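Local coordinates for protein TonB-dependent siderophore receptor (PDB 5NEC) that probably carries iron-loaded siderophores, and probably siderophore-drug conjugates, across the outer membrane of Pseudomonas aeruginosa with energy relayed by TonB, at residues Y707-Y712 with Y716-A721; V662-G667 with T672-D677; A39-T44 with D347-F352; F438-L443 with Q448-A453. One frame throughout, in Å; residues are numbered along the deposited sequence.

Interaction 1. Residues Y707-Y712 with Y716-A721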
loop_
_atom_site.group_PDB
_atom_site.type_symbol
_atom_site.label_atom_id
_atom_site.label_comp_id
_atom_site.label_asym_id
_atom_site.label_seq_id
_atom_site.Cartn_x
_atom_site.Cartn_y
_atom_site.Cartn_z
ATOM N N TYR A 707 -15.919 -11.846 -4.101
ATOM C CA TYR A 707 -14.919 -11.489 -5.089
ATOM C C TYR A 707 -13.520 -11.685 -4.536
ATOM O O TYR A 707 -13.326 -11.899 -3.337
ATOM C CB TYR A 707 -15.124 -10.049 -5.611
ATOM C CG TYR A 707 -14.779 -8.946 -4.621
ATOM C CD1 TYR A 707 -13.493 -8.385 -4.584
ATOM C CD2 TYR A 707 -15.735 -8.462 -3.725
ATOM C CE1 TYR A 707 -13.174 -7.382 -3.680
ATOM C CE2 TYR A 707 -15.428 -7.450 -2.827
ATOM C CZ TYR A 707 -14.151 -6.912 -2.804
ATOM O OH TYR A 707 -13.850 -5.913 -1.913
ATOM N N PHE A 708 -12.551 -11.603 -5.436
ATOM C CA PHE A 708 -11.192 -11.956 -5.138
ATOM C C PHE A 708 -10.295 -10.781 -5.439
ATOM O O PHE A 708 -10.139 -10.367 -6.588
ATOM C CB PHE A 708 -10.800 -13.187 -5.947
ATOM C CG PHE A 708 -11.676 -14.371 -5.675
ATOM C CD1 PHE A 708 -11.378 -15.246 -4.642
ATOM C CD2 PHE A 708 -12.824 -14.593 -6.435
ATOM C CE1 PHE A 708 -12.207 -16.328 -4.375
ATOM C CE2 PHE A 708 -13.654 -15.670 -6.177
ATOM C CZ PHE A 708 -13.351 -16.539 -5.140
ATOM N N ASP A 709 -9.717 -10.257 -4.366
ATOM C CA ASP A 709 -8.916 -9.030 -4.391
ATOM C C ASP A 709 -7.427 -9.250 -4.684
ATOM O O ASP A 709 -6.730 -8.283 -4.917
ATOM C CB ASP A 709 -9.082 -8.263 -3.065
ATOM C CG ASP A 709 -8.671 -9.077 -1.838
ATOM O OD1 ASP A 709 -8.719 -10.317 -1.852
ATOM O OD2 ASP A 709 -8.310 -8.471 -0.831
ATOM N N LYS A 710 -6.935 -10.490 -4.649
ATOM C CA LYS A 710 -5.552 -10.782 -5.083
ATOM C C LYS A 710 -5.534 -12.091 -5.848
ATOM O O LYS A 710 -6.089 -13.099 -5.384
ATOM C CB LYS A 710 -4.578 -10.906 -3.902
ATOM C CG LYS A 710 -4.570 -9.742 -2.919
ATOM C CD LYS A 710 -3.949 -10.142 -1.603
ATOM C CE LYS A 710 -4.068 -9.010 -0.602
ATOM N NZ LYS A 710 -5.473 -8.684 -0.252
ATOM N N ALA A 711 -4.911 -12.059 -7.024
ATOM C CA ALA A 711 -4.724 -13.236 -7.853
ATOM C C ALA A 711 -3.249 -13.580 -7.815
ATOM O O ALA A 711 -2.440 -12.805 -8.292
ATOM C CB ALA A 711 -5.157 -12.933 -9.280
ATOM N N TYR A 712 -2.895 -14.721 -7.241
ATOM C CA TYR A 712 -1.496 -15.168 -7.216
ATOM C C TYR A 712 -1.141 -15.920 -8.487
ATOM O O TYR A 712 -2.008 -16.367 -9.229
ATOM C CB TYR A 712 -1.192 -15.978 -5.942
ATOM C CG TYR A 712 -1.543 -15.177 -4.709
ATOM C CD1 TYR A 712 -0.835 -14.010 -4.383
ATOM C CD2 TYR A 712 -2.631 -15.526 -3.909
ATOM C CE1 TYR A 712 -1.168 -13.250 -3.267
ATOM C CE2 TYR A 712 -2.971 -14.779 -2.791
ATOM C CZ TYR A 712 -2.243 -13.638 -2.477
ATOM O OH TYR A 712 -2.611 -12.907 -1.373
ATOM N N TYR A 716 -3.840 -20.501 -6.213
ATOM C CA TYR A 716 -4.966 -19.925 -5.465
ATOM C C TYR A 716 -5.089 -18.399 -5.550
ATOM O O TYR A 716 -4.214 -17.720 -6.069
ATOM C CB TYR A 716 -4.895 -20.345 -3.986
ATOM C CG TYR A 716 -3.872 -19.586 -3.174
ATOM C CD1 TYR A 716 -2.508 -19.814 -3.348
ATOM C CD2 TYR A 716 -4.276 -18.621 -2.230
ATOM C CE1 TYR A 716 -1.571 -19.101 -2.629
ATOM C CE2 TYR A 716 -3.349 -17.915 -1.497
ATOM C CZ TYR A 716 -2.001 -18.171 -1.686
ATOM O OH TYR A 716 -1.086 -17.482 -0.973
ATOM N N ALA A 717 -6.197 -17.902 -5.017
ATOM C CA ALA A 717 -6.494 -16.488 -4.925
ATOM C C ALA A 717 -7.073 -16.156 -3.550
ATOM O O ALA A 717 -7.631 -17.013 -2.848
ATOM C CB ALA A 717 -7.510 -16.112 -5.984
ATOM N N SER A 718 -6.953 -14.887 -3.186
ATOM C CA SER A 718 -7.452 -14.389 -1.918
ATOM C C SER A 718 -8.861 -13.868 -2.100
ATOM O O SER A 718 -9.108 -13.113 -3.018
ATOM C CB SER A 718 -6.553 -13.275 -1.397
ATOM O OG SER A 718 -7.161 -12.658 -0.280
ATOM N N GLN A 719 -9.760 -14.271 -1.215
ATOM C CA GLN A 719 -11.151 -13.827 -1.223
ATOM C C GLN A 719 -11.316 -12.624 -0.296
ATOM O O GLN A 719 -10.825 -12.628 0.814
ATOM C CB GLN A 719 -12.075 -14.979 -0.790
ATOM C CG GLN A 719 -13.564 -14.644 -0.792
ATOM C CD GLN A 719 -14.443 -15.867 -0.492
ATOM O OE1 GLN A 719 -14.365 -16.894 -1.175
ATOM N NE2 GLN A 719 -15.286 -15.756 0.526
ATOM N N ALA A 720 -12.022 -11.598 -0.743
ATOM C CA ALA A 720 -12.188 -10.380 0.043
ATOM C C ALA A 720 -13.262 -10.577 1.080
ATOM O O ALA A 720 -13.990 -11.579 1.079
ATOM C CB ALA A 720 -12.564 -9.212 -0.856
ATOM N N ALA A 721 -13.379 -9.594 1.958
ATOM C CA ALA A 721 -14.376 -9.625 3.001
ATOM C C ALA A 721 -15.766 -9.518 2.383
ATOM O O ALA A 721 -15.943 -8.941 1.299
ATOM C CB ALA A 721 -14.128 -8.490 3.980
HETATM O O HOH W 1 -16.044 -11.204 -1.066
#

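Interaction 2. Residues V662-G667 with T672-D677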
loop_
_atom_site.group_PDB
_atom_site.type_symbol
_atom_site.label_atom_id
_atom_site.label_comp_id
_atom_site.label_asym_id
_atom_site.label_seq_id
_atom_site.Cartn_x
_atom_site.Cartn_y
_atom_site.Cartn_z
ATOM N N VAL A 662 -13.530 -3.261 -10.621
ATOM C CA VAL A 662 -12.214 -3.769 -11.022
ATOM C C VAL A 662 -12.448 -4.864 -12.064
ATOM O O VAL A 662 -13.188 -5.794 -11.809
ATOM C CB VAL A 662 -11.396 -4.333 -9.826
ATOM C CG1 VAL A 662 -10.083 -4.933 -10.304
ATOM C CG2 VAL A 662 -11.120 -3.259 -8.795
ATOM N N ASP A 663 -11.793 -4.735 -13.213
ATOM C CA ASP A 663 -11.868 -5.695 -14.331
ATOM C C ASP A 663 -11.173 -6.998 -13.913
ATOM O O ASP A 663 -10.551 -7.059 -12.850
ATOM C CB ASP A 663 -11.156 -5.069 -15.541
ATOM C CG ASP A 663 -11.598 -5.613 -16.873
ATOM O OD1 ASP A 663 -12.094 -6.757 -16.956
ATOM O OD2 ASP A 663 -11.409 -4.872 -17.865
ATOM N N LYS A 664 -11.265 -8.041 -14.732
ATOM C CA LYS A 664 -10.559 -9.284 -14.436
ATOM C C LYS A 664 -9.043 -9.021 -14.288
ATOM O O LYS A 664 -8.511 -8.043 -14.817
ATOM C CB LYS A 664 -10.853 -10.359 -15.491
ATOM C CG LYS A 664 -10.147 -10.188 -16.831
ATOM C CD LYS A 664 -10.447 -11.342 -17.800
ATOM C CE LYS A 664 -11.894 -11.335 -18.278
ATOM N NZ LYS A 664 -12.191 -12.540 -19.096
ATOM N N VAL A 665 -8.375 -9.861 -13.509
ATOM C CA VAL A 665 -6.960 -9.701 -13.248
ATOM C C VAL A 665 -6.295 -11.071 -13.346
ATOM O O VAL A 665 -6.716 -12.014 -12.658
ATOM C CB VAL A 665 -6.742 -9.117 -11.837
ATOM C CG1 VAL A 665 -5.274 -9.201 -11.440
ATOM C CG2 VAL A 665 -7.247 -7.681 -11.758
ATOM N N TYR A 666 -5.270 -11.166 -14.185
ATOM C CA TYR A 666 -4.458 -12.364 -14.304
ATOM C C TYR A 666 -3.419 -12.471 -13.195
ATOM O O TYR A 666 -2.828 -11.483 -12.783
ATOM C CB TYR A 666 -3.711 -12.379 -15.630
ATOM C CG TYR A 666 -4.610 -12.521 -16.812
ATOM C CD1 TYR A 666 -5.091 -13.781 -17.196
ATOM C CD2 TYR A 666 -4.972 -11.413 -17.569
ATOM C CE1 TYR A 666 -5.910 -13.921 -18.308
ATOM C CE2 TYR A 666 -5.797 -11.554 -18.674
ATOM C CZ TYR A 666 -6.259 -12.800 -19.031
ATOM O OH TYR A 666 -7.074 -12.910 -20.108
ATOM N N GLY A 667 -3.197 -13.694 -12.754
ATOM C CA GLY A 667 -2.209 -14.005 -11.751
ATOM C C GLY A 667 -0.811 -14.180 -12.304
ATOM O O GLY A 667 0.154 -13.869 -11.619
ATOM N N THR A 672 -2.786 -17.925 -17.518
ATOM C CA THR A 672 -3.510 -19.205 -17.347
ATOM C C THR A 672 -4.439 -19.227 -16.136
ATOM O O THR A 672 -5.273 -20.132 -16.013
ATOM C CB THR A 672 -2.544 -20.405 -17.232
ATOM O OG1 THR A 672 -1.800 -20.339 -16.005
ATOM C CG2 THR A 672 -1.571 -20.438 -18.410
ATOM N N VAL A 673 -4.289 -18.253 -15.238
ATOM C CA VAL A 673 -5.183 -18.125 -14.074
ATOM C C VAL A 673 -5.576 -16.666 -13.874
ATOM O O VAL A 673 -4.832 -15.751 -14.250
ATOM C CB VAL A 673 -4.564 -18.692 -12.771
ATOM C CG1 VAL A 673 -4.298 -20.182 -12.915
ATOM C CG2 VAL A 673 -3.281 -17.957 -12.371
ATOM N N TYR A 674 -6.756 -16.456 -13.303
ATOM C CA TYR A 674 -7.316 -15.115 -13.190
ATOM C C TYR A 674 -8.414 -15.082 -12.148
ATOM O O TYR A 674 -8.911 -16.131 -11.743
ATOM C CB TYR A 674 -7.860 -14.629 -14.554
ATOM C CG TYR A 674 -9.234 -15.145 -14.929
ATOM C CD1 TYR A 674 -9.386 -16.379 -15.546
ATOM C CD2 TYR A 674 -10.379 -14.385 -14.683
ATOM C CE1 TYR A 674 -10.645 -16.858 -15.918
ATOM C CE2 TYR A 674 -11.633 -14.838 -15.028
ATOM C CZ TYR A 674 -11.766 -16.070 -15.653
ATOM O OH TYR A 674 -13.024 -16.511 -15.983
ATOM N N VAL A 675 -8.758 -13.870 -11.711
ATOM C CA VAL A 675 -9.938 -13.629 -10.889
ATOM C C VAL A 675 -10.876 -12.722 -11.654
ATOM O O VAL A 675 -10.420 -11.775 -12.300
ATOM C CB VAL A 675 -9.631 -13.034 -9.494
ATOM C CG1 VAL A 675 -8.797 -14.016 -8.686
ATOM C CG2 VAL A 675 -8.997 -11.649 -9.565
ATOM N N PRO A 676 -12.180 -13.019 -11.601
ATOM C CA PRO A 676 -13.115 -12.264 -12.419
ATOM C C PRO A 676 -13.308 -10.812 -11.944
ATOM O O PRO A 676 -12.986 -10.474 -10.814
ATOM C CB PRO A 676 -14.418 -13.052 -12.266
ATOM C CG PRO A 676 -14.336 -13.625 -10.899
ATOM C CD PRO A 676 -12.875 -13.956 -10.687
ATOM N N ASP A 677 -13.842 -9.988 -12.841
ATOM C CA ASP A 677 -14.231 -8.623 -12.545
ATOM C C ASP A 677 -15.383 -8.575 -11.545
ATOM O O ASP A 677 -16.084 -9.581 -11.367
ATOM C CB ASP A 677 -14.586 -7.854 -13.838
ATOM C CG ASP A 677 -15.895 -8.316 -14.501
ATOM O OD1 ASP A 677 -16.279 -9.486 -14.378
ATOM O OD2 ASP A 677 -16.539 -7.489 -15.183
HETATM O O HOH W 2 -10.749 -8.380 -10.730
#

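Interaction 3. Residues A39-T44 with D347-F352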
loop_
_atom_site.group_PDB
_atom_site.type_symbol
_atom_site.label_atom_id
_atom_site.label_comp_id
_atom_site.label_asym_id
_atom_site.label_seq_id
_atom_site.Cartn_x
_atom_site.Cartn_y
_atom_site.Cartn_z
ATOM N N ALA A 39 3.286 16.807 1.086
ATOM C CA ALA A 39 3.897 17.081 2.392
ATOM C C ALA A 39 5.439 17.169 2.310
ATOM O O ALA A 39 6.039 18.012 2.974
ATOM C CB ALA A 39 3.472 16.028 3.409
ATOM N N SER A 40 6.072 16.316 1.501
ATOM C CA SER A 40 7.543 16.272 1.428
ATOM C C SER A 40 8.071 17.411 0.560
ATOM O O SER A 40 7.655 17.541 -0.590
ATOM C CB SER A 40 8.038 14.911 0.887
ATOM O OG SER A 40 7.995 14.826 -0.539
ATOM N N LYS A 41 9.018 18.192 1.086
ATOM C CA LYS A 41 9.568 19.373 0.372
ATOM C C LYS A 41 10.750 18.985 -0.532
ATOM O O LYS A 41 11.819 19.626 -0.534
ATOM C CB LYS A 41 9.941 20.497 1.354
ATOM C CG LYS A 41 8.780 20.851 2.287
ATOM C CD LYS A 41 9.091 22.038 3.184
ATOM C CE LYS A 41 8.501 21.905 4.583
ATOM N NZ LYS A 41 7.014 21.887 4.575
ATOM N N LYS A 42 10.540 17.895 -1.271
ATOM C CA LYS A 42 11.300 17.530 -2.464
ATOM C C LYS A 42 10.459 17.901 -3.699
ATOM O O LYS A 42 11.004 17.986 -4.790
ATOM C CB LYS A 42 11.611 16.009 -2.459
ATOM C CG LYS A 42 13.096 15.622 -2.563
ATOM C CD LYS A 42 13.427 14.375 -1.734
ATOM C CE LYS A 42 13.644 14.705 -0.261
ATOM N NZ LYS A 42 13.138 13.633 0.654
ATOM N N TYR A 43 9.149 18.090 -3.516
ATOM C CA TYR A 43 8.282 18.713 -4.514
ATOM C C TYR A 43 8.520 20.205 -4.468
ATOM O O TYR A 43 8.484 20.814 -3.402
ATOM C CB TYR A 43 6.802 18.488 -4.230
ATOM C CG TYR A 43 6.299 17.112 -4.553
ATOM C CD1 TYR A 43 6.755 15.991 -3.842
ATOM C CD2 TYR A 43 5.334 16.923 -5.546
ATOM C CE1 TYR A 43 6.282 14.720 -4.128
ATOM C CE2 TYR A 43 4.848 15.659 -5.830
ATOM C CZ TYR A 43 5.325 14.567 -5.121
ATOM O OH TYR A 43 4.844 13.323 -5.427
ATOM N N THR A 44 8.714 20.785 -5.650
ATOM C CA THR A 44 9.081 22.193 -5.819
ATOM C C THR A 44 7.941 23.035 -6.460
ATOM O O THR A 44 8.222 24.071 -7.093
ATOM C CB THR A 44 10.399 22.263 -6.642
ATOM O OG1 THR A 44 10.233 21.592 -7.898
ATOM C CG2 THR A 44 11.576 21.600 -5.877
ATOM N N ASP A 347 19.232 16.811 3.124
ATOM C CA ASP A 347 18.627 17.573 2.019
ATOM C C ASP A 347 18.874 19.080 2.127
ATOM O O ASP A 347 18.889 19.642 3.222
ATOM C CB ASP A 347 17.118 17.336 1.966
ATOM C CG ASP A 347 16.761 15.884 1.736
ATOM O OD1 ASP A 347 17.328 15.270 0.812
ATOM O OD2 ASP A 347 15.906 15.350 2.468
ATOM N N LEU A 348 19.080 19.712 0.976
ATOM C CA LEU A 348 19.134 21.161 0.843
ATOM C C LEU A 348 18.020 21.562 -0.127
ATOM O O LEU A 348 17.970 21.079 -1.250
ATOM C CB LEU A 348 20.496 21.599 0.300
ATOM C CG LEU A 348 20.724 23.111 0.154
ATOM C CD1 LEU A 348 20.836 23.745 1.543
ATOM C CD2 LEU A 348 21.952 23.424 -0.692
ATOM N N PHE A 349 17.115 22.422 0.307
ATOM C CA PHE A 349 16.026 22.861 -0.562
ATOM C C PHE A 349 15.668 24.329 -0.373
ATOM O O PHE A 349 15.964 24.923 0.655
ATOM C CB PHE A 349 14.788 21.957 -0.389
ATOM C CG PHE A 349 14.251 21.900 1.009
ATOM C CD1 PHE A 349 14.738 20.958 1.922
ATOM C CD2 PHE A 349 13.230 22.762 1.412
ATOM C CE1 PHE A 349 14.220 20.888 3.216
ATOM C CE2 PHE A 349 12.705 22.701 2.704
ATOM C CZ PHE A 349 13.196 21.765 3.602
ATOM N N GLY A 350 15.052 24.910 -1.398
ATOM C CA GLY A 350 14.633 26.312 -1.350
ATOM C C GLY A 350 14.644 26.949 -2.719
ATOM O O GLY A 350 14.172 26.332 -3.680
ATOM N N GLU A 351 15.176 28.177 -2.808
ATOM C CA GLU A 351 15.092 28.993 -4.038
ATOM C C GLU A 351 16.366 29.711 -4.401
ATOM O O GLU A 351 17.100 30.148 -3.527
ATOM C CB GLU A 351 14.024 30.086 -3.900
ATOM C CG GLU A 351 12.599 29.594 -3.709
ATOM C CD GLU A 351 12.276 29.244 -2.268
ATOM O OE1 GLU A 351 12.775 29.961 -1.370
ATOM O OE2 GLU A 351 11.534 28.253 -2.030
ATOM N N PHE A 352 16.602 29.866 -5.700
ATOM C CA PHE A 352 17.570 30.842 -6.204
ATOM C C PHE A 352 17.090 31.429 -7.540
ATOM O O PHE A 352 16.118 30.930 -8.128
ATOM C CB PHE A 352 18.993 30.253 -6.297
ATOM C CG PHE A 352 19.158 29.167 -7.332
ATOM C CD1 PHE A 352 19.558 29.468 -8.634
ATOM C CD2 PHE A 352 18.944 27.835 -7.001
ATOM C CE1 PHE A 352 19.709 28.461 -9.586
ATOM C CE2 PHE A 352 19.101 26.823 -7.941
ATOM C CZ PHE A 352 19.481 27.139 -9.240
#

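Interaction 4. Residues F438-L443 with Q448-A453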
loop_
_atom_site.group_PDB
_atom_site.type_symbol
_atom_site.label_atom_id
_atom_site.label_comp_id
_atom_site.label_asym_id
_atom_site.label_seq_id
_atom_site.Cartn_x
_atom_site.Cartn_y
_atom_site.Cartn_z
ATOM N N PHE A 438 16.633 18.101 -7.890
ATOM C CA PHE A 438 15.382 18.415 -8.558
ATOM C C PHE A 438 15.276 19.946 -8.642
ATOM O O PHE A 438 15.608 20.629 -7.681
ATOM C CB PHE A 438 14.204 17.778 -7.790
ATOM C CG PHE A 438 12.875 17.894 -8.511
ATOM C CD1 PHE A 438 12.706 17.345 -9.796
ATOM C CD2 PHE A 438 11.785 18.569 -7.930
ATOM C CE1 PHE A 438 11.488 17.467 -10.480
ATOM C CE2 PHE A 438 10.566 18.672 -8.613
ATOM C CZ PHE A 438 10.420 18.124 -9.884
ATOM N N ASP A 439 14.850 20.473 -9.793
ATOM C CA ASP A 439 14.659 21.916 -9.988
ATOM C C ASP A 439 13.411 22.212 -10.814
ATOM O O ASP A 439 13.211 21.609 -11.852
ATOM C CB ASP A 439 15.881 22.532 -10.678
ATOM C CG ASP A 439 15.860 24.080 -10.676
ATOM O OD1 ASP A 439 15.064 24.652 -9.908
ATOM O OD2 ASP A 439 16.648 24.715 -11.422
ATOM N N THR A 440 12.595 23.152 -10.341
ATOM C CA THR A 440 11.490 23.720 -11.111
ATOM C C THR A 440 11.790 25.189 -11.416
ATOM O O THR A 440 12.022 25.979 -10.505
ATOM C CB THR A 440 10.153 23.606 -10.357
ATOM O OG1 THR A 440 9.760 22.238 -10.331
ATOM C CG2 THR A 440 9.026 24.402 -11.045
ATOM N N ILE A 441 11.759 25.535 -12.697
ATOM C CA ILE A 441 12.070 26.884 -13.163
ATOM C C ILE A 441 10.788 27.544 -13.655
ATOM O O ILE A 441 10.135 27.008 -14.541
ATOM C CB ILE A 441 13.121 26.834 -14.295
ATOM C CG1 ILE A 441 14.281 25.895 -13.888
ATOM C CG2 ILE A 441 13.593 28.231 -14.616
ATOM C CD1 ILE A 441 15.423 25.781 -14.873
ATOM N N ASP A 442 10.400 28.675 -13.066
ATOM C CA ASP A 442 9.282 29.483 -13.602
ATOM C C ASP A 442 9.847 30.384 -14.666
ATOM O O ASP A 442 10.565 31.331 -14.349
ATOM C CB ASP A 442 8.622 30.368 -12.547
ATOM C CG ASP A 442 7.923 29.589 -11.473
ATOM O OD1 ASP A 442 7.295 28.553 -11.791
ATOM O OD2 ASP A 442 7.992 30.026 -10.297
ATOM N N LEU A 443 9.538 30.084 -15.926
ATOM C CA LEU A 443 9.991 30.899 -17.055
ATOM C C LEU A 443 9.187 32.209 -17.117
ATOM O O LEU A 443 9.762 33.282 -17.227
ATOM C CB LEU A 443 9.917 30.110 -18.364
ATOM C CG LEU A 443 10.777 28.834 -18.394
ATOM C CD1 LEU A 443 10.527 28.045 -19.674
ATOM C CD2 LEU A 443 12.259 29.134 -18.250
ATOM N N GLN A 448 6.539 26.597 -17.096
ATOM C CA GLN A 448 7.458 26.035 -16.101
ATOM C C GLN A 448 8.184 24.824 -16.678
ATOM O O GLN A 448 7.607 24.077 -17.467
ATOM C CB GLN A 448 6.705 25.583 -14.857
ATOM C CG GLN A 448 5.837 26.649 -14.224
ATOM C CD GLN A 448 5.043 26.164 -13.031
ATOM O OE1 GLN A 448 3.887 26.550 -12.873
ATOM N NE2 GLN A 448 5.649 25.327 -12.179
ATOM N N VAL A 449 9.438 24.630 -16.277
ATOM C CA VAL A 449 10.220 23.457 -16.664
ATOM C C VAL A 449 10.708 22.752 -15.416
ATOM O O VAL A 449 11.241 23.400 -14.529
ATOM C CB VAL A 449 11.434 23.850 -17.520
ATOM C CG1 VAL A 449 12.362 22.660 -17.734
ATOM C CG2 VAL A 449 10.969 24.409 -18.850
ATOM N N ASN A 450 10.525 21.428 -15.364
ATOM C CA ASN A 450 11.031 20.556 -14.287
ATOM C C ASN A 450 12.124 19.668 -14.845
ATOM O O ASN A 450 11.941 19.055 -15.876
ATOM C CB ASN A 450 9.936 19.639 -13.730
ATOM C CG ASN A 450 8.926 20.389 -12.874
ATOM O OD1 ASN A 450 8.648 20.013 -11.737
ATOM N ND2 ASN A 450 8.361 21.456 -13.423
ATOM N N ILE A 451 13.255 19.602 -14.158
ATOM C CA ILE A 451 14.306 18.641 -14.450
ATOM C C ILE A 451 14.678 17.956 -13.145
ATOM O O ILE A 451 14.632 18.573 -12.077
ATOM C CB ILE A 451 15.530 19.289 -15.119
ATOM C CG1 ILE A 451 16.089 20.439 -14.271
ATOM C CG2 ILE A 451 15.142 19.789 -16.505
ATOM C CD1 ILE A 451 17.364 21.042 -14.820
ATOM N N GLY A 452 15.007 16.668 -13.228
ATOM C CA GLY A 452 15.383 15.869 -12.061
ATOM C C GLY A 452 16.358 14.774 -12.462
ATOM O O GLY A 452 16.205 14.154 -13.516
ATOM N N ALA A 453 17.356 14.533 -11.626
ATOM C CA ALA A 453 18.269 13.413 -11.814
ATOM C C ALA A 453 18.541 12.715 -10.482
ATOM O O ALA A 453 18.363 13.287 -9.410
ATOM C CB ALA A 453 19.569 13.865 -12.475
#

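Interaction 1. Residues Y707-Y712 with Y716-A721
Tyr712 packs against Tyr716 at the closed end of a beta hairpin, strands 708-711 and 716-719, that folds within the loop between barrel strands 693-700 and 724-733. The ring packing here is tight, although the backbone bond from Tyr712 N to Tyr716 O is weak. The two rings meet with their planes 39° apart: Tyr712 CD2 lies over one face of the Tyr716 ring, and Tyr712 CE2 comes within 3.4 Å of Tyr716 CE2. Ser718 N is bonded to Lys710 O at 3.0 Å. On the buried face carrying Phe708, Ala717 and Gln719, the Phe708 ring rests its CE1 3.8 Å from Gln719 CB. The extended Gln719 chain carries its amide past the ring to the carbonyl of Arg265, and the small Ala717 fits its CB beside Phe708 CD1, at 4.2 Å, where Val675 also touches it.

The polar groups lie nearer solvent at Asp709 and Ser718, both partly exposed. Asp709 places OD2 2.9 Å from Lys710 NZ in a salt bridge, and the buried lysine also reaches Gln71. The chain turns a corner at Asp709, whose N makes a weak bond to Ser718 O. Ala720, also partly exposed, meets Tyr707 O through its N at 2.9 Å, nearly straight. The Tyr707 ring, its CG lodged between backbone N and carbonyl carbon (chi1 72°), turns one face to Ala720 CB, which sits 3.7 Å from the ring centroid.

Interaction 2. Residues V662-G667 with T672-D677
In this hairpin Val665 N gives its hydrogen to Val675 O at 3.1 Å, and Val675 N returns one to Val665 O at 2.9 Å, which makes the two valines an antiparallel hydrogen-bonded pair. Their side chains lie on one face, Val665 CB 4.1 Å from Val675 CG2; beta-branched valines suit extended strands and bury well here. One residue on, the other face pairs Tyr666 with Tyr674. The rings do not stack: Tyr666 turns its ring edge to the carbonyl of Val673 and brings CD1 3.9 Å from Tyr674 CB. The carbonyl of Val673 is also used by Gly667 N at 3.0 Å, from above the carbonyl plane. Glycine suits this place, since a CB would point toward the partner and come tight against Val673 CG2.

Around this first shell, Lys664 lays its CB near Tyr674 CD2, while its ammonium stays too far from the ring for more than a weak attraction. Asp663, with CG anti to its own N (chi1 -156°), folds back so that OD1 accepts Lys664 N at 2.7 Å on the anti side of the carboxylate; OD2 goes to Asn639. A water donates to Pro676 O at 3.1 Å. Asp677 sends its carboxylate to Tyr661.

The hairpin joins the ends of barrel strands 653-666 and 674-688, flanked by strand 639-650, with Val675 pressed on Phe708 and Ala711 of strand 708-711.

Interaction 3. Residues A39-T44 with D347-F352
Lys41 and Phe349 meet although the two backbones stay well apart, with no hydrogen bond between them and Lys42 CA 7.4 Å from Phe349 CA at the closest pairing. Segment 39-44 is irregular: Lys41 is the centre of an inverse gamma turn, in which Lys42 N makes a weak bond to Ser40 O. The turn brings both the carbonyl and the side chain of Lys41 over one face of the Phe349 ring. Lys41 CB lies 4.1 Å from the ring centroid, 24° off the normal, a CH-pi contact, and Lys41 CD comes 3.7 Å from Phe349 CE2 near the rim. Lys41 O approaches the same face, 3.7 Å from Phe349 CG. A long lysine suits this exposed place, since its methylenes can lie on the aromatic face while NZ leads away.

Strand 327-354 belongs to the beta-barrel of the TonB-dependent receptor, and segment 39-44, in the loop leading to strand 54-57, runs inside its wall. Phe349 turns its CG in between the two backbone branches (chi1 58°), which stands the ring out toward that loop; Thr297 and Ser362 of the adjacent strands touch it.

Lys42, buried and bent at several torsions, reaches a second barrel residue. Its CE lies 3.6 Å from Asp347 OD2, and NZ forms a long salt bridge to the same oxygen at 3.7 Å. Asp347 OD1 is hydrogen-bonded to Tyr436 OH.

Interaction 4. Residues F438-L443 with Q448-A453
Four regular backbone hydrogen bonds tie Asp439 and Ile441 to Ile451 and Val449, forming two antiparallel hydrogen-bonded pairs. Ile441 N to Val449 O, at 2.9 Å, is the straightest at 172°, and Asp439 N meets Ile451 O at 3.0 Å. CA-H groups of Thr440, Gln448 and Asn450 also contact carbonyls across the gap.

Most of the polar side chains lie on the other face, with Thr440, Asp442, Gln448 and Asn450. Thr440 and Asn450 run alongside each other, OG1 of Thr440 2.9 Å from OD1 of Asn450, a weak bond whose proton is not settled, since Thr44 OG1 is also within hydrogen-bonding reach. Asp442 and Gln448 also point the same way, carboxylate and amide almost perpendicular. Polar side chains suit this face, which is probably the inward one, as Asn450 touches Pro51 and Gln448 touches Asp49.

Phe438, on the same face, swings its ring across the partner strand, with CG anti to its N (chi1 -172°). Its CZ comes 3.2 Å from Asn450 OD1, and Gly452, having no side chain, allows the ring edge to settle with CD1 3.8 Å from Gly452 CA.

On the opposite face Leu443 CD1 meets Val449 CG2 at 3.8 Å, and Ile451 lies on the surface, consistent with the lipid-facing side of a membrane barrel; Asp439 shares this face, its OD2 bonded to Asn359. The whole is a regular beta hairpin, typical of the up-and-down antiparallel barrel of outer-membrane receptors.

The four contacts form two clusters. Interactions 1 and 2, with centres 10 Å apart, touch each other; interactions 3 and 4, with centres 12 Å apart, also touch. Between the clusters, the centres of the contacts lie about 40 to 42 Å apart. Along the chain interaction 3 begins, from the N-terminal loop to strand 327-354, followed by 4, 2 and 1. Interactions 2 and 4 are hairpins between neighbouring barrel strands, 3 joins a loop inside the barrel to its wall, and 1 is a hairpin within a loop of the barrel. By the usual topology of these receptors, 1 and 2 probably lie near the extracellular mouth and 3 and 4 near the periplasmic end.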